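Outer membrane protein assembly factor BamA (Haemophilus ducreyi, PDB 4K3C) probably assembles and inserts beta-barrel proteins into the outer membrane as part of the Bam complex, this construct holding the membrane barrel and the last two POTRA domains. Local coordinates at residues 399-405 with 519-525. Numbering follows the deposited sequence.
Sequences RGFAGGS and DEIEQFQ
I521 lays its CD1 methyl over one face of the F401 ring, a CH-pi contact with CD1 3.8 Å from the ring centroid and displaced toward the rim. I521 CG1 stands beside its own backbone N (chi1 -57°), and chi2 near -56° bends CD1 onto the ring. The D519 carboxylate passes the ring obliquely, its plane turned 66° from it; OD2 is held by a salt bridge to R489. The Q525 amide binds backbone at both atoms. OE1 accepts from G400 N at 2.8 Å, nearly straight at the hydrogen, with the N-H above the carbonyl plane. NE2 gives a weak bond to F401 O. In this Omp85 barrel, 521-531 is the last strand, which pairs with the first, 160-169. Residues 399-405 belong to the long sixth extracellular loop; R399, G400 and F401 form its RGF, part of the conserved VRGF/Y motif of Omp85 proteins, and meet the start of that last strand. R399 turns away to a salt bridge with D460 of the barrel wall. A402 N bonds to E520 O at 2.8 Å, almost linearly. A402 CB rests against CG and the carboxylate of E520. A402 opens a type II beta turn ending at S405; its O accepts from both N and OG of S405.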
ATOM      1  N   ARG A 399     -10.823  18.332  -8.532  1.00 29.55           N
ATOM      2  CA  ARG A 399     -10.858  19.473  -7.639  1.00 29.64           C
ATOM      3  C   ARG A 399     -11.719  20.636  -8.171  1.00 40.30           C
ATOM      4  O   ARG A 399     -11.928  20.763  -9.373  1.00 34.70           O
ATOM      5  CB  ARG A 399      -9.440  19.867  -7.281  1.00 29.80           C
ATOM      6  CG  ARG A 399      -8.785  18.763  -6.472  1.00 42.77           C
ATOM      7  CD  ARG A 399      -7.333  19.032  -6.166  1.00 46.75           C
ATOM      8  NE  ARG A 399      -6.466  18.586  -7.252  1.00 42.61           N
ATOM      9  CZ  ARG A 399      -5.215  18.184  -7.082  1.00 48.64           C
ATOM     10  NH1 ARG A 399      -4.501  17.790  -8.136  1.00 58.24           N
ATOM     11  NH2 ARG A 399      -4.684  18.172  -5.859  1.00 42.83           N
ATOM     12  N   GLY A 400     -12.281  21.441  -7.272  1.00 42.23           N
ATOM     13  CA  GLY A 400     -13.213  22.475  -7.686  1.00 38.68           C
ATOM     14  C   GLY A 400     -14.649  21.987  -7.861  1.00 39.46           C
ATOM     15  O   GLY A 400     -15.600  22.752  -7.722  1.00 39.10           O
ATOM     16  N   PHE A 401     -14.833  20.716  -8.178  1.00 35.90           N
ATOM     17  CA  PHE A 401     -16.186  20.173  -8.124  1.00 36.65           C
ATOM     18  C   PHE A 401     -16.425  19.443  -6.793  1.00 39.35           C
ATOM     19  O   PHE A 401     -15.502  18.854  -6.226  1.00 44.23           O
ATOM     20  CB  PHE A 401     -16.460  19.281  -9.331  1.00 32.33           C
ATOM     21  CG  PHE A 401     -16.338  20.001 -10.650  1.00 39.38           C
ATOM     22  CD1 PHE A 401     -15.098  20.387 -11.131  1.00 40.21           C
ATOM     23  CD2 PHE A 401     -17.460  20.296 -11.404  1.00 39.86           C
ATOM     24  CE1 PHE A 401     -14.980  21.040 -12.333  1.00 44.70           C
ATOM     25  CE2 PHE A 401     -17.339  20.949 -12.613  1.00 44.66           C
ATOM     26  CZ  PHE A 401     -16.098  21.325 -13.074  1.00 42.53           C
ATOM     27  N   ALA A 402     -17.645  19.506  -6.269  1.00 36.57           N
ATOM     28  CA  ALA A 402     -17.918  18.824  -5.007  1.00 43.52           C
ATOM     29  C   ALA A 402     -17.845  17.324  -5.216  1.00 42.91           C
ATOM     30  O   ALA A 402     -18.025  16.838  -6.332  1.00 43.22           O
ATOM     31  CB  ALA A 402     -19.263  19.209  -4.464  1.00 43.68           C
ATOM     32  N   GLY A 403     -17.564  16.596  -4.144  1.00 36.70           N
ATOM     33  CA  GLY A 403     -17.519  15.151  -4.219  1.00 34.64           C
ATOM     34  C   GLY A 403     -18.809  14.572  -4.782  1.00 41.54           C
ATOM     35  O   GLY A 403     -19.912  14.968  -4.391  1.00 35.85           O
ATOM     36  N   GLY A 404     -18.662  13.654  -5.735  1.00 48.25           N
ATOM     37  CA  GLY A 404     -19.784  12.938  -6.316  1.00 50.31           C
ATOM     38  C   GLY A 404     -20.749  13.787  -7.112  1.00 56.54           C
ATOM     39  O   GLY A 404     -21.891  13.387  -7.328  1.00 65.81           O
ATOM     40  N   SER A 405     -20.281  14.949  -7.559  1.00 54.57           N
ATOM     41  CA  SER A 405     -21.108  15.873  -8.325  1.00 51.08           C
ATOM     42  C   SER A 405     -21.076  15.591  -9.820  1.00 41.70           C
ATOM     43  O   SER A 405     -21.889  16.124 -10.566  1.00 54.04           O
ATOM     44  CB  SER A 405     -20.690  17.321  -8.058  1.00 58.25           C
ATOM     45  OG  SER A 405     -19.331  17.519  -8.383  1.00 64.25           O
ATOM     46  N   ASP A 519     -23.861  21.431 -12.366  1.00 47.76           N
ATOM     47  CA  ASP A 519     -22.698  20.849 -11.719  1.00 48.35           C
ATOM     48  C   ASP A 519     -22.386  21.544 -10.396  1.00 53.13           C
ATOM     49  O   ASP A 519     -22.287  22.772 -10.339  1.00 59.63           O
ATOM     50  CB  ASP A 519     -21.505  20.914 -12.663  1.00 50.54           C
ATOM     51  CG  ASP A 519     -21.640  19.948 -13.800  1.00 57.51           C
ATOM     52  OD1 ASP A 519     -22.697  19.283 -13.853  1.00 63.81           O
ATOM     53  OD2 ASP A 519     -20.715  19.857 -14.635  1.00 53.77           O
ATOM     54  N   GLU A 520     -22.241  20.773  -9.320  1.00 48.86           N
ATOM     55  CA  GLU A 520     -21.947  21.417  -8.050  1.00 49.99           C
ATOM     56  C   GLU A 520     -20.476  21.782  -7.871  1.00 49.21           C
ATOM     57  O   GLU A 520     -19.617  20.905  -7.712  1.00 46.83           O
ATOM     58  CB  GLU A 520     -22.409  20.590  -6.881  1.00 35.01           C
ATOM     59  CG  GLU A 520     -21.937  21.178  -5.602  1.00 62.98           C
ATOM     60  CD  GLU A 520     -22.609  20.545  -4.451  1.00 67.29           C
ATOM     61  OE1 GLU A 520     -23.719  20.036  -4.684  1.00 62.20           O
ATOM     62  OE2 GLU A 520     -22.043  20.552  -3.333  1.00 76.22           O
ATOM     63  N   ILE A 521     -20.209  23.086  -7.873  1.00 42.28           N
ATOM     64  CA  ILE A 521     -18.858  23.614  -7.741  1.00 39.09           C
ATOM     65  C   ILE A 521     -18.485  23.914  -6.296  1.00 35.97           C
ATOM     66  O   ILE A 521     -19.122  24.726  -5.652  1.00 46.40           O
ATOM     67  CB  ILE A 521     -18.708  24.930  -8.538  1.00 46.14           C
ATOM     68  CG1 ILE A 521     -19.050  24.706 -10.008  1.00 35.06           C
ATOM     69  CG2 ILE A 521     -17.301  25.480  -8.403  1.00 49.48           C
ATOM     70  CD1 ILE A 521     -18.234  23.626 -10.664  1.00 33.92           C
ATOM     71  N   GLU A 522     -17.438  23.268  -5.801  1.00 36.14           N
ATOM     72  CA  GLU A 522     -16.893  23.553  -4.474  1.00 44.37           C
ATOM     73  C   GLU A 522     -15.408  23.870  -4.626  1.00 50.94           C
ATOM     74  O   GLU A 522     -14.565  22.975  -4.587  1.00 59.88           O
ATOM     75  CB  GLU A 522     -17.089  22.340  -3.567  1.00 52.59           C
ATOM     76  CG  GLU A 522     -16.393  22.373  -2.216  1.00 51.78           C
ATOM     77  CD  GLU A 522     -16.616  21.087  -1.423  1.00 65.62           C
ATOM     78  OE1 GLU A 522     -16.333  19.984  -1.956  1.00 68.89           O
ATOM     79  OE2 GLU A 522     -17.089  21.183  -0.268  1.00 79.15           O
ATOM     80  N   GLN A 523     -15.104  25.151  -4.817  1.00 43.99           N
ATOM     81  CA  GLN A 523     -13.759  25.628  -5.130  1.00 41.03           C
ATOM     82  C   GLN A 523     -12.705  25.347  -4.068  1.00 50.16           C
ATOM     83  O   GLN A 523     -11.617  24.838  -4.366  1.00 62.56           O
ATOM     84  CB  GLN A 523     -13.794  27.129  -5.376  1.00 46.86           C
ATOM     85  CG  GLN A 523     -14.966  27.560  -6.190  1.00 57.69           C
ATOM     86  CD  GLN A 523     -14.754  28.908  -6.802  1.00 60.92           C
ATOM     87  OE1 GLN A 523     -14.894  29.935  -6.137  1.00 73.61           O
ATOM     88  NE2 GLN A 523     -14.400  28.920  -8.076  1.00 50.27           N
ATOM     89  N   PHE A 524     -12.999  25.718  -2.832  1.00 44.46           N
ATOM     90  CA  PHE A 524     -12.047  25.453  -1.775  1.00 45.78           C
ATOM     91  C   PHE A 524     -12.368  24.109  -1.129  1.00 47.87           C
ATOM     92  O   PHE A 524     -13.507  23.812  -0.789  1.00 61.08           O
ATOM     93  CB  PHE A 524     -12.025  26.587  -0.757  1.00 38.88           C
ATOM     94  CG  PHE A 524     -10.970  26.434   0.284  1.00 49.56           C
ATOM     95  CD1 PHE A 524      -9.634  26.565  -0.047  1.00 53.40           C
ATOM     96  CD2 PHE A 524     -11.313  26.160   1.602  1.00 59.72           C
ATOM     97  CE1 PHE A 524      -8.649  26.430   0.919  1.00 61.92           C
ATOM     98  CE2 PHE A 524     -10.342  26.024   2.576  1.00 63.44           C
ATOM     99  CZ  PHE A 524      -9.004  26.159   2.236  1.00 65.81           C
ATOM    100  N   GLN A 525     -11.343  23.291  -0.990  1.00 40.02           N
ATOM    101  CA  GLN A 525     -11.488  21.962  -0.460  1.00 32.64           C
ATOM    102  C   GLN A 525     -10.252  21.677   0.385  1.00 47.94           C
ATOM    103  O   GLN A 525      -9.212  22.290   0.179  1.00 56.16           O
ATOM    104  CB  GLN A 525     -11.641  20.968  -1.611  1.00 34.24           C
ATOM    105  CG  GLN A 525     -12.921  21.172  -2.422  1.00 31.75           C
ATOM    106  CD  GLN A 525     -12.851  20.596  -3.826  1.00 55.19           C
ATOM    107  OE1 GLN A 525     -11.869  20.801  -4.553  1.00 51.13           O
ATOM    108  NE2 GLN A 525     -13.910  19.897  -4.227  1.00 30.83           N
TER